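Local coordinates for protein porin (Acinetobacter baumannii AB307-0294, PDB 5DL7) that probably acts as an outer membrane porin, a beta-barrel channel for small solutes, with vanillate suggested as one cargo, at residues Ala214-Leu219 / Gln224-Gly229; Asn231-Leu236 / Asn241-Val246; Thr299-Val304 / Asp311-Asp316; Lys329-Arg332 / Ser337-Gly340; Ile353-Leu356 / Arg362-Glu365. All blocks are in the same frame, centred on the assembly; numbering follows the deposited sequence.

Contact 1 (Ala214-Leu219 / Gln224-Gly229)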
# COMPACT_ATOMS: atom_id res chain seq x y z
N ALA A 214 6.11 -17.05 1.91
CA ALA A 214 5.06 -17.78 2.67
C ALA A 214 5.00 -17.07 4.03
O ALA A 214 5.98 -16.93 4.70
CB ALA A 214 5.32 -19.24 2.81
N TYR A 215 3.77 -16.76 4.45
CA TYR A 215 3.58 -16.17 5.77
C TYR A 215 2.25 -16.67 6.35
O TYR A 215 1.28 -17.00 5.64
CB TYR A 215 3.47 -14.62 5.73
CG TYR A 215 4.74 -13.96 5.25
CD1 TYR A 215 5.78 -13.71 6.08
CD2 TYR A 215 4.81 -13.68 3.87
CE1 TYR A 215 7.02 -13.25 5.56
CE2 TYR A 215 6.03 -13.18 3.36
CZ TYR A 215 7.06 -13.00 4.20
OH TYR A 215 8.22 -12.49 3.62
N HIS A 216 2.21 -16.70 7.65
CA HIS A 216 1.01 -16.93 8.46
C HIS A 216 0.77 -15.71 9.39
O HIS A 216 1.70 -15.15 9.89
CB HIS A 216 1.11 -18.24 9.33
CG HIS A 216 0.06 -18.32 10.41
ND1 HIS A 216 -1.25 -18.66 10.14
CD2 HIS A 216 0.11 -17.99 11.72
CE1 HIS A 216 -1.95 -18.57 11.25
NE2 HIS A 216 -1.16 -18.25 12.24
N ALA A 217 -0.47 -15.38 9.60
CA ALA A 217 -0.86 -14.22 10.43
C ALA A 217 -2.16 -14.56 11.22
O ALA A 217 -3.02 -15.33 10.78
CB ALA A 217 -1.15 -12.99 9.64
N GLU A 218 -2.23 -13.94 12.39
CA GLU A 218 -3.43 -13.98 13.22
C GLU A 218 -3.67 -12.57 13.72
O GLU A 218 -2.89 -12.03 14.50
CB GLU A 218 -3.33 -14.99 14.33
CG GLU A 218 -4.61 -14.99 15.16
CD GLU A 218 -4.53 -15.94 16.35
OE1 GLU A 218 -4.32 -17.09 16.13
OE2 GLU A 218 -4.46 -15.45 17.46
N LEU A 219 -4.91 -12.07 13.43
CA LEU A 219 -5.44 -10.84 14.11
C LEU A 219 -6.41 -11.36 15.15
O LEU A 219 -7.46 -11.97 14.80
CB LEU A 219 -6.15 -10.00 13.07
CG LEU A 219 -6.79 -8.71 13.50
CD1 LEU A 219 -5.72 -7.76 14.03
CD2 LEU A 219 -7.55 -8.06 12.39
N GLN A 224 -7.53 -15.49 10.91
CA GLN A 224 -6.18 -16.07 10.60
C GLN A 224 -6.04 -16.02 9.10
O GLN A 224 -7.01 -16.24 8.37
CB GLN A 224 -6.01 -17.52 11.12
CG GLN A 224 -5.90 -17.49 12.58
CD GLN A 224 -5.77 -18.89 13.18
OE1 GLN A 224 -6.15 -19.15 14.43
NE2 GLN A 224 -5.32 -19.78 12.35
N GLN A 225 -4.83 -15.80 8.62
CA GLN A 225 -4.57 -15.63 7.21
C GLN A 225 -3.20 -16.28 6.82
O GLN A 225 -2.27 -16.04 7.57
CB GLN A 225 -4.68 -14.21 6.80
CG GLN A 225 -4.43 -13.90 5.35
CD GLN A 225 -4.66 -12.41 5.11
OE1 GLN A 225 -3.77 -11.58 5.28
NE2 GLN A 225 -5.92 -12.08 4.73
N GLN A 226 -3.23 -17.08 5.77
CA GLN A 226 -1.93 -17.48 5.19
C GLN A 226 -1.71 -16.92 3.82
O GLN A 226 -2.71 -16.58 3.06
CB GLN A 226 -1.94 -18.97 5.04
CG GLN A 226 -1.95 -19.77 6.33
CD GLN A 226 -3.35 -19.85 6.96
OE1 GLN A 226 -4.35 -20.07 6.27
NE2 GLN A 226 -3.39 -19.57 8.22
N PHE A 227 -0.49 -16.69 3.46
CA PHE A 227 -0.11 -16.17 2.14
C PHE A 227 0.91 -17.13 1.53
O PHE A 227 1.88 -17.50 2.22
CB PHE A 227 0.62 -14.81 2.31
CG PHE A 227 1.21 -14.26 1.02
CD1 PHE A 227 0.37 -13.62 0.12
CD2 PHE A 227 2.50 -14.54 0.71
CE1 PHE A 227 0.90 -13.13 -1.04
CE2 PHE A 227 3.07 -14.02 -0.49
CZ PHE A 227 2.25 -13.36 -1.35
N LEU A 228 0.76 -17.37 0.24
CA LEU A 228 1.84 -17.99 -0.53
C LEU A 228 1.99 -17.15 -1.79
O LEU A 228 0.97 -16.72 -2.35
CB LEU A 228 1.44 -19.39 -1.03
CG LEU A 228 1.29 -20.39 0.12
CD1 LEU A 228 0.76 -21.70 -0.60
CD2 LEU A 228 2.64 -20.68 0.76
N GLY A 229 3.20 -16.97 -2.25
CA GLY A 229 3.37 -16.12 -3.48
C GLY A 229 4.71 -16.32 -4.11
O GLY A 229 5.66 -16.81 -3.47

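Contact 2 (Asn231-Leu236 / Asn241-Val246)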
# COMPACT_ATOMS: atom_id res chain seq x y z
N ASN A 231 7.33 -14.16 -7.20
CA ASN A 231 7.52 -13.12 -8.23
C ASN A 231 8.86 -13.25 -8.92
O ASN A 231 9.82 -13.71 -8.33
CB ASN A 231 7.33 -11.73 -7.62
CG ASN A 231 8.37 -11.32 -6.61
OD1 ASN A 231 8.36 -11.77 -5.46
ND2 ASN A 231 9.32 -10.43 -7.04
N GLY A 232 8.90 -12.93 -10.20
CA GLY A 232 10.12 -13.13 -10.91
C GLY A 232 10.30 -12.27 -12.12
O GLY A 232 9.37 -11.50 -12.47
N LYS A 233 11.52 -12.32 -12.59
CA LYS A 233 11.90 -11.63 -13.82
C LYS A 233 12.90 -12.55 -14.47
O LYS A 233 14.04 -12.72 -13.98
CB LYS A 233 12.51 -10.28 -13.48
CG LYS A 233 13.07 -9.62 -14.75
CD LYS A 233 13.52 -8.18 -14.36
CE LYS A 233 14.28 -7.47 -15.46
NZ LYS A 233 15.03 -6.31 -14.83
N GLN A 234 12.43 -13.26 -15.46
CA GLN A 234 13.19 -14.28 -16.03
C GLN A 234 13.53 -13.90 -17.51
O GLN A 234 12.63 -13.76 -18.32
CB GLN A 234 12.31 -15.54 -16.10
CG GLN A 234 12.96 -16.79 -16.69
CD GLN A 234 11.99 -17.96 -16.76
OE1 GLN A 234 10.98 -18.05 -16.16
NE2 GLN A 234 12.39 -18.89 -17.52
N PRO A 235 14.79 -13.95 -17.87
CA PRO A 235 15.13 -13.62 -19.29
C PRO A 235 14.71 -14.77 -20.14
O PRO A 235 15.16 -15.85 -19.85
CB PRO A 235 16.64 -13.49 -19.27
CG PRO A 235 17.12 -13.82 -17.90
CD PRO A 235 15.98 -13.96 -16.97
N LEU A 236 13.95 -14.57 -21.22
CA LEU A 236 13.64 -15.59 -22.23
C LEU A 236 14.69 -15.63 -23.36
O LEU A 236 14.79 -16.63 -24.07
CB LEU A 236 12.26 -15.41 -22.82
CG LEU A 236 11.09 -15.38 -21.83
CD1 LEU A 236 9.75 -15.12 -22.45
CD2 LEU A 236 11.08 -16.70 -21.03
N ASN A 241 12.24 -10.21 -21.36
CA ASN A 241 12.13 -10.69 -20.00
C ASN A 241 10.65 -11.00 -19.73
O ASN A 241 9.71 -10.32 -20.28
CB ASN A 241 12.63 -9.67 -19.00
CG ASN A 241 14.06 -9.27 -19.23
OD1 ASN A 241 14.86 -10.14 -19.32
ND2 ASN A 241 14.30 -8.04 -19.65
N PHE A 242 10.42 -12.08 -18.98
CA PHE A 242 9.06 -12.51 -18.57
C PHE A 242 8.89 -12.22 -17.11
O PHE A 242 9.68 -12.64 -16.28
CB PHE A 242 8.91 -13.97 -18.80
CG PHE A 242 7.69 -14.56 -18.10
CD1 PHE A 242 6.45 -14.14 -18.43
CD2 PHE A 242 7.84 -15.51 -17.12
CE1 PHE A 242 5.27 -14.59 -17.73
CE2 PHE A 242 6.70 -16.02 -16.45
CZ PHE A 242 5.42 -15.53 -16.76
N LEU A 243 7.98 -11.33 -16.78
CA LEU A 243 7.79 -10.84 -15.43
C LEU A 243 6.54 -11.55 -14.83
O LEU A 243 5.49 -11.74 -15.52
CB LEU A 243 7.58 -9.35 -15.39
CG LEU A 243 8.51 -8.36 -16.10
CD1 LEU A 243 8.44 -6.98 -15.54
CD2 LEU A 243 9.86 -8.80 -16.20
N SER A 244 6.56 -11.81 -13.54
CA SER A 244 5.41 -12.50 -12.85
C SER A 244 5.33 -12.01 -11.44
O SER A 244 6.32 -11.72 -10.77
CB SER A 244 5.52 -14.10 -12.94
OG SER A 244 6.76 -14.40 -12.33
N ASP A 245 4.09 -11.93 -10.94
CA ASP A 245 3.85 -11.68 -9.54
C ASP A 245 2.54 -12.36 -9.23
O ASP A 245 1.50 -11.93 -9.79
CB ASP A 245 3.68 -10.21 -9.31
CG ASP A 245 3.57 -9.78 -7.77
OD1 ASP A 245 3.30 -10.57 -6.90
OD2 ASP A 245 4.11 -8.68 -7.48
N VAL A 246 2.58 -13.34 -8.35
CA VAL A 246 1.40 -14.15 -8.06
C VAL A 246 1.23 -14.19 -6.56
O VAL A 246 2.19 -14.38 -5.82
CB VAL A 246 1.51 -15.60 -8.64
CG1 VAL A 246 0.45 -16.54 -8.16
CG2 VAL A 246 1.58 -15.61 -10.16

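Contact 3 (Thr299-Val304 / Asp311-Asp316)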
# COMPACT_ATOMS: atom_id res chain seq x y z
N THR A 299 -5.35 0.64 5.18
CA THR A 299 -4.41 0.28 4.08
C THR A 299 -5.21 -0.32 2.86
O THR A 299 -6.41 -0.44 2.97
CB THR A 299 -3.25 -0.62 4.57
OG1 THR A 299 -2.11 -0.59 3.54
CG2 THR A 299 -3.72 -1.88 4.91
N GLU A 300 -4.44 -0.42 1.81
CA GLU A 300 -4.93 -0.95 0.54
C GLU A 300 -4.98 -2.42 0.63
O GLU A 300 -4.27 -3.13 1.39
CB GLU A 300 -3.97 -0.46 -0.60
CG GLU A 300 -4.17 1.05 -0.91
CD GLU A 300 -3.71 2.03 0.27
OE1 GLU A 300 -2.54 1.73 0.77
OE2 GLU A 300 -4.53 2.97 0.49
N SER A 301 -5.87 -3.05 -0.20
CA SER A 301 -5.79 -4.55 -0.31
C SER A 301 -4.45 -5.02 -0.76
O SER A 301 -3.74 -4.35 -1.58
CB SER A 301 -6.85 -4.97 -1.39
OG SER A 301 -6.73 -6.39 -1.59
N PRO A 302 -3.96 -6.10 -0.23
CA PRO A 302 -2.64 -6.65 -0.52
C PRO A 302 -2.46 -7.45 -1.79
O PRO A 302 -1.39 -7.97 -2.05
CB PRO A 302 -2.31 -7.47 0.72
CG PRO A 302 -3.63 -8.07 1.01
CD PRO A 302 -4.59 -6.86 0.88
N VAL A 303 -3.49 -7.48 -2.61
CA VAL A 303 -3.49 -8.26 -3.85
C VAL A 303 -2.69 -7.58 -4.93
O VAL A 303 -2.25 -6.46 -4.82
CB VAL A 303 -4.98 -8.47 -4.28
CG1 VAL A 303 -5.83 -9.17 -3.22
CG2 VAL A 303 -5.60 -7.19 -4.73
N VAL A 304 -2.45 -8.32 -6.01
CA VAL A 304 -1.48 -7.83 -6.95
C VAL A 304 -1.85 -6.57 -7.65
O VAL A 304 -1.01 -5.79 -8.03
CB VAL A 304 -1.04 -8.95 -7.94
CG1 VAL A 304 -2.00 -9.18 -8.96
CG2 VAL A 304 0.15 -8.46 -8.81
N ASP A 311 -10.63 -1.42 -4.13
CA ASP A 311 -9.79 -2.54 -3.79
C ASP A 311 -9.93 -3.75 -4.69
O ASP A 311 -9.02 -4.63 -4.59
CB ASP A 311 -9.83 -2.86 -2.32
CG ASP A 311 -10.97 -3.54 -1.85
OD1 ASP A 311 -11.89 -4.03 -2.59
OD2 ASP A 311 -10.83 -4.11 -0.76
N TYR A 312 -10.98 -3.84 -5.48
CA TYR A 312 -11.19 -4.99 -6.43
C TYR A 312 -11.13 -6.34 -5.74
O TYR A 312 -10.94 -7.35 -6.40
CB TYR A 312 -10.24 -4.90 -7.64
CG TYR A 312 -10.64 -3.88 -8.65
CD1 TYR A 312 -10.22 -2.62 -8.53
CD2 TYR A 312 -11.32 -4.22 -9.74
CE1 TYR A 312 -10.62 -1.60 -9.43
CE2 TYR A 312 -11.71 -3.30 -10.68
CZ TYR A 312 -11.35 -2.00 -10.54
OH TYR A 312 -11.77 -0.99 -11.41
N SER A 313 -11.46 -6.39 -4.43
CA SER A 313 -11.27 -7.57 -3.57
C SER A 313 -12.59 -8.09 -2.97
O SER A 313 -12.55 -8.75 -1.87
CB SER A 313 -10.17 -7.30 -2.49
OG SER A 313 -8.90 -6.92 -3.15
N ASN A 314 -13.71 -7.82 -3.62
CA ASN A 314 -15.03 -8.22 -3.10
C ASN A 314 -15.25 -9.70 -3.21
O ASN A 314 -14.59 -10.41 -4.06
CB ASN A 314 -16.07 -7.47 -3.88
CG ASN A 314 -15.99 -5.99 -3.59
OD1 ASN A 314 -16.33 -5.56 -2.47
ND2 ASN A 314 -15.47 -5.17 -4.51
N LYS A 315 -16.22 -10.19 -2.44
CA LYS A 315 -16.72 -11.56 -2.50
C LYS A 315 -17.07 -11.92 -4.00
O LYS A 315 -17.79 -11.19 -4.71
CB LYS A 315 -17.92 -11.75 -1.60
CG LYS A 315 -18.35 -13.21 -1.59
CD LYS A 315 -19.69 -13.66 -1.39
CE LYS A 315 -20.00 -15.13 -1.46
NZ LYS A 315 -20.64 -15.52 -2.64
N ASP A 316 -16.50 -13.00 -4.46
CA ASP A 316 -16.67 -13.59 -5.78
C ASP A 316 -16.19 -12.82 -6.95
O ASP A 316 -16.37 -13.24 -8.10
CB ASP A 316 -18.09 -13.99 -6.00
CG ASP A 316 -18.46 -15.27 -5.09
OD1 ASP A 316 -17.68 -15.99 -4.50
OD2 ASP A 316 -19.62 -15.58 -5.33

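Contact 4 (Lys329-Arg332 / Ser337-Gly340). With C8E ((hydroxyethyloxy)tri(ethyloxy)octane), chain G.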
# COMPACT_ATOMS: atom_id res chain seq x y z
N LYS A 329 14.30 5.90 -20.42
CA LYS A 329 15.74 6.03 -20.13
C LYS A 329 16.56 6.28 -21.35
O LYS A 329 17.55 7.03 -21.25
CB LYS A 329 16.12 4.73 -19.37
CG LYS A 329 17.64 4.67 -19.04
CD LYS A 329 17.99 3.71 -17.86
CE LYS A 329 17.04 2.50 -17.85
NZ LYS A 329 17.02 1.88 -19.24
N ASN A 330 16.18 5.75 -22.50
CA ASN A 330 16.96 5.88 -23.72
C ASN A 330 16.33 6.75 -24.73
O ASN A 330 16.79 6.79 -25.90
CB ASN A 330 17.19 4.54 -24.38
CG ASN A 330 18.01 3.62 -23.54
OD1 ASN A 330 19.06 3.98 -22.97
ND2 ASN A 330 17.56 2.41 -23.41
N ALA A 331 15.38 7.60 -24.33
CA ALA A 331 14.58 8.38 -25.27
C ALA A 331 15.04 9.85 -25.14
O ALA A 331 15.67 10.21 -24.09
CB ALA A 331 13.12 8.22 -24.99
N ARG A 332 14.70 10.73 -26.12
CA ARG A 332 15.11 12.13 -26.09
C ARG A 332 14.04 12.91 -26.89
O ARG A 332 13.25 12.28 -27.68
CB ARG A 332 16.46 12.36 -26.58
CG ARG A 332 16.52 11.93 -28.01
CD ARG A 332 17.99 11.89 -28.27
NE ARG A 332 18.18 11.65 -29.60
CZ ARG A 332 18.50 12.61 -30.45
NH1 ARG A 332 18.37 13.88 -30.03
NH2 ARG A 332 18.76 12.29 -31.74
N SER A 337 17.17 14.90 -22.83
CA SER A 337 17.00 13.50 -22.44
C SER A 337 15.77 13.29 -21.63
O SER A 337 15.44 14.13 -20.78
CB SER A 337 18.18 13.05 -21.48
OG SER A 337 17.88 11.71 -21.13
N LEU A 338 15.03 12.25 -21.89
CA LEU A 338 13.90 11.90 -21.15
C LEU A 338 14.19 10.86 -20.07
O LEU A 338 13.26 10.31 -19.46
CB LEU A 338 12.71 11.44 -22.01
CG LEU A 338 12.27 12.50 -23.09
CD1 LEU A 338 11.16 11.88 -23.91
CD2 LEU A 338 11.63 13.67 -22.36
N ASN A 339 15.45 10.61 -19.83
CA ASN A 339 15.74 9.69 -18.73
C ASN A 339 15.20 10.26 -17.39
O ASN A 339 15.36 11.46 -17.06
CB ASN A 339 17.27 9.46 -18.73
CG ASN A 339 17.69 8.45 -17.67
OD1 ASN A 339 16.99 7.54 -17.39
ND2 ASN A 339 18.79 8.79 -16.95
N GLY A 340 14.56 9.34 -16.67
CA GLY A 340 13.80 9.54 -15.43
C GLY A 340 12.32 9.71 -15.64
O GLY A 340 11.56 9.60 -14.71
C1 C8E G . -3.84 7.01 -25.05
C2 C8E G . -3.28 5.78 -25.79
C3 C8E G . -2.46 4.65 -25.05
C4 C8E G . -0.93 4.85 -25.03
C5 C8E G . -0.36 4.76 -26.46
C6 C8E G . 1.12 5.17 -26.65
C7 C8E G . 1.54 4.91 -28.10
C8 C8E G . 2.81 5.57 -28.50
O9 C8E G . 2.71 6.94 -28.21
C10 C8E G . 3.98 7.56 -28.32
C11 C8E G . 3.71 8.98 -27.95
O12 C8E G . 4.99 9.63 -27.71
C13 C8E G . 5.71 9.64 -26.46
C14 C8E G . 6.87 10.68 -26.62
O15 C8E G . 8.00 9.92 -27.10
C16 C8E G . 9.21 10.68 -27.13
C17 C8E G . 10.35 9.71 -27.44
O18 C8E G . 10.24 8.26 -27.41
C19 C8E G . 11.45 7.74 -28.05
C20 C8E G . 11.56 6.27 -28.34
O21 C8E G . 12.88 5.99 -28.85
O HOH W 1 17.79 9.38 -22.69

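Contact 5 (Ile353-Leu356 / Arg362-Glu365)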
# COMPACT_ATOMS: atom_id res chain seq x y z
N ILE A 353 -19.43 -9.47 -8.64
CA ILE A 353 -19.35 -8.93 -7.23
C ILE A 353 -20.64 -9.24 -6.50
O ILE A 353 -21.74 -8.86 -6.92
CB ILE A 353 -19.06 -7.52 -7.22
CG1 ILE A 353 -17.69 -7.18 -7.87
CG2 ILE A 353 -19.19 -6.90 -5.80
CD1 ILE A 353 -17.60 -5.72 -8.15
N ASP A 354 -20.41 -9.97 -5.37
CA ASP A 354 -21.52 -10.34 -4.49
C ASP A 354 -21.43 -9.53 -3.20
O ASP A 354 -20.53 -9.74 -2.41
CB ASP A 354 -21.50 -11.86 -4.20
CG ASP A 354 -22.70 -12.37 -3.41
OD1 ASP A 354 -23.45 -11.59 -2.82
OD2 ASP A 354 -22.71 -13.65 -3.24
N LEU A 355 -22.40 -8.67 -2.98
CA LEU A 355 -22.48 -7.77 -1.84
C LEU A 355 -23.43 -8.35 -0.74
O LEU A 355 -23.93 -7.57 0.12
CB LEU A 355 -22.79 -6.34 -2.20
CG LEU A 355 -21.72 -5.75 -3.12
CD1 LEU A 355 -22.19 -4.37 -3.50
CD2 LEU A 355 -20.36 -5.71 -2.49
N LEU A 356 -23.76 -9.60 -0.92
CA LEU A 356 -24.35 -10.49 0.17
C LEU A 356 -25.82 -10.24 0.42
O LEU A 356 -26.57 -11.20 0.74
CB LEU A 356 -23.63 -10.41 1.55
CG LEU A 356 -22.12 -10.65 1.56
CD1 LEU A 356 -21.57 -10.39 3.00
CD2 LEU A 356 -21.83 -11.95 0.82
N ARG A 362 -25.75 -9.28 -8.97
CA ARG A 362 -24.31 -9.08 -8.94
C ARG A 362 -23.90 -7.76 -9.46
O ARG A 362 -24.61 -7.12 -10.29
CB ARG A 362 -23.56 -10.22 -9.59
CG ARG A 362 -23.83 -11.60 -9.00
CD ARG A 362 -23.12 -11.81 -7.62
NE ARG A 362 -23.45 -13.12 -7.13
CZ ARG A 362 -24.42 -13.42 -6.32
NH1 ARG A 362 -25.28 -12.52 -5.91
NH2 ARG A 362 -24.65 -14.68 -5.97
N PHE A 363 -22.75 -7.26 -9.05
CA PHE A 363 -22.27 -5.95 -9.36
C PHE A 363 -20.94 -6.03 -10.19
O PHE A 363 -20.36 -7.09 -10.39
CB PHE A 363 -22.11 -5.11 -8.06
CG PHE A 363 -23.39 -4.98 -7.27
CD1 PHE A 363 -24.30 -4.03 -7.67
CD2 PHE A 363 -23.79 -5.98 -6.36
CE1 PHE A 363 -25.53 -3.82 -7.11
CE2 PHE A 363 -25.04 -5.79 -5.72
CZ PHE A 363 -25.86 -4.77 -6.12
N LYS A 364 -20.58 -4.84 -10.67
CA LYS A 364 -19.43 -4.71 -11.56
C LYS A 364 -18.77 -3.39 -11.32
O LYS A 364 -19.38 -2.36 -10.87
CB LYS A 364 -19.80 -5.04 -13.06
CG LYS A 364 -20.73 -4.10 -13.64
CD LYS A 364 -21.24 -4.61 -14.98
CE LYS A 364 -22.24 -3.51 -15.39
NZ LYS A 364 -22.82 -3.80 -16.65
N GLU A 365 -17.46 -3.31 -11.67
CA GLU A 365 -16.69 -2.04 -11.57
C GLU A 365 -15.55 -2.02 -12.56
O GLU A 365 -15.09 -3.11 -12.97
CB GLU A 365 -16.16 -1.78 -10.14
CG GLU A 365 -15.23 -2.89 -9.73
CD GLU A 365 -14.77 -2.84 -8.25
OE1 GLU A 365 -14.71 -1.73 -7.69
OE2 GLU A 365 -14.19 -3.85 -7.68

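Contact 1 (Ala214-Leu219 / Gln224-Gly229)
Y215 and F227 form the tightly packed part of this antiparallel pairing. Their backbones exchange two hydrogen bonds, the shorter from F227 N to Y215 O at 2.8 Å. Their side chains lie side by side and point the same way. Y215 CD2 is 4.0 Å from F227 CD2, which lies at the edge of the Y215 ring. Both side chains touch P132, and F249 meets F227 edge-to-face. A217 and Q225 are the next hydrogen-bonded pair, with buried side chains on the same face. Q225 NE2 is satisfied by S251 OG and P294 O.

The other face carries A214, H216, E218, Q224, Q226 and L228. Against the buried Y215, A217, Q225 and F227, it is the more solvent-exposed side; most of its residues are partly exposed, and L228 is exposed. A214 CB and L228 CD2 meet at 3.7 Å. H216 and Q226 make the precise contact here. Q226 NE2 donates to H216 ND1 at 3.0 Å, with an N-H...N angle of 160°. Imidazole and amide are nearly coplanar, 6° apart. The Q226 chain reaches this place by bending at chi2 (80°). Its OE1 is held by N250 ND2, and H216 NE2 pairs with Y199 OH, so groups on both flanking strands help to fix the two planes. This is one hairpin of the barrel wall, 210-219 with 223-235. Because ND1 is an acceptor, any proton on a neutral H216 ring probably sits on NE2.

Contact 2 (Asn231-Leu236 / Asn241-Val246)
S244 O is gripped by two residues of the opposite strand. G232 N donates to it at 2.9 Å, and the CA-H of N231 adds a weaker contact, with N231 CA 3.1 Å from the same oxygen. The return bond runs from S244 N to G232 O at 3.0 Å. Further along, Q234 and F242 form the second hydrogen-bonded pair. Its bonds are straighter: Q234 N to F242 O has an N-H...O angle of 173°.

Side chains alternate between the two faces. On one, K233 and L243 lie side by side and point the same way. L243 CD2 rests 3.6 Å from K233 CG. The lysine chain is extended, with CG anti to the backbone N (chi1 173°), which carries it along L243 and past N241, with K233 CE 4.2 Å from N241 CG. N241 OD1 lies 3.5 Å from P235 CA, while ND2 bonds to N274 OD1. On the opposite face, Q234 OE1 comes to the edge of the F242 ring, and amide and ring planes stand 75° apart. That oxygen is bonded by Y210 OH. L236 closes the end of the contact, its CD1 3.9 Å from F242 CB.

The two segments belong to the hairpin of strands 223-235 and 240-253 in the barrel wall. Strand 210-219 flanks it on one side, where N231 OD1 takes a bond from R211 NE. Strand 263-275 flanks the other, where F271 touches F242, S244 and V246.

Contact 3 (Thr299-Val304 / Asp311-Asp316)
S301 reaches across to D311 and S313 with its whole side chain. Its CB packs on D311 CB at 3.8 Å and also comes 3.3 Å from S313 OG. One bond further, S301 OG donates to S313 OG at 2.7 Å. The torsion explains the reach: OG stands anti to the backbone N, chi1 176°. S313 OG in turn donates to D311 O, also at 2.7 Å, coming from above the carbonyl plane. The two hydroxyls therefore form a short relay with a defined direction, from S301 through S313 to the backbone of D311. S313 OG uses both its roles, as acceptor and donor.

V303 covers this relay with carbon. Its CG2 lies 3.7 Å from S313 OG, and CG1 is almost as near. The two methyls give the hydroxyl of the buried S313 apolar cover; the valine itself packs on H266, S268 and M285.

D311 is held from several directions. Its CG lies between the backbone N and the carbonyl carbon, chi1 77°. This folds the carboxylate back over its own turn, where OD1 accepts from S313 N at 3.0 Å, from above the carboxylate plane. OD2 forms a salt bridge with R188, which probably steadies the negative charge.

Both segments belong to the long loop between strands 278-288 and 318-327. The D311-S313 arrangement is an Asx turn, and its position about 11 Å from the centre of the chain, inside the barrel, is consistent with the inward-folded loops that narrow the channel in OprD-family porins.

Contact 4 (Lys329-Arg332 / Ser337-Gly340)
The carboxamide of N339 lies alongside the K329 side chain, and both point the same way. N339 OD1 touches carbon: K329 CA and K329 CG are each 3.4 Å from it. The second flat group is the A331-R332 peptide, through its carbonyl oxygen. L338 N donates to A331 O at 3.1 Å from above the carbonyl plane, with a nearly straight N-H...O angle of 170°.

A331 O has a further partner. One water donates to it at 2.7 Å and donates also to K329 O at 2.8 Å. The same water accepts from S337 OG at 2.8 Å. It thus joins both arms of the turn through three protein oxygens. S337 OG has a second bond. With OG anti to the backbone N (chi1 177°), it accepts from N339 N at 3.0 Å. This is an ST turn. It lies in the connection between barrel strands 318-327 and 341-353, around the tiny strand pair 332-333 and 336-337. N277 and P377, in other loops, touch K329 and N339.

The apolar side of the connection meets detergent. A331 CB lies 3.5 Å from C19 of a bound C8E molecule. L338 CD1 also touches this ether chain, at C16. L338 CG packs against R332 CA. R332 directs its guanidinium elsewhere, where NH1 bonds to G334 O.

Contact 5 (Ile353-Leu356 / Arg362-Glu365)
I353 and F363 satisfy each other's backbones. F363 N donates to I353 O at 2.8 Å. I353 N returns a bond to F363 O at 3.1 Å. I353 O is gripped again by the CA-H of R362, with R362 CA 3.3 Å away.

D354 has a use for each carboxylate oxygen. OD1 accepts from L356 N at 2.8 Å, which makes an Asx turn. OD2 takes a salt bridge from K315 and lies 3.5 Å above the centre of the R362 guanidinium, near NH2. Carboxylate and guanidinium are stacked, with planes 6° apart. No N-H of R362 points at this oxygen, so the attraction there is one of charges. The arginine reaches its place by bending at chi2 (-75°), and its NH1 bonds to G359 O.

These bonds hold the end of a hairpin in the porin barrel, where strand 341-353 passes into a loop and returns as strand 363-375. Carbon fills the space beside the polar groups. L355 makes an off-centre CH-pi contact with the F363 ring, with L355 CD1 3.7 Å from F363 CD2. Y358 meets the same ring edge-to-face. I353 CD1 extends to E365 OE2 at 3.9 Å. E365 OE1 is satisfied by Y393 OH and S310 OG. E365 OE2 lies close to E317 OE2, a pairing that could favour a proton on one of the two carboxylates.

How the contacts relate
Contacts 1 and 2 are successive hairpins of the barrel wall and share strand 223-235. Both rest on paired backbone bonds, but contact 2 is a surface contact, while contacts 1 and 4 are partly buried. Contact 3 is buried and nearest the centre of the chain; it relies on hydroxyls and a carboxylate instead of strand pairing. V304 of contact 3 touches D245 of contact 2. Contact 5 is also buried and is joined to contact 3 more firmly: the K315-D354 salt bridge links them, and Y312 packs on E365. Contact 4 touches none of the others; contact 2 comes nearest, about 10 Å between nearest atoms. There a water and a detergent molecule take part.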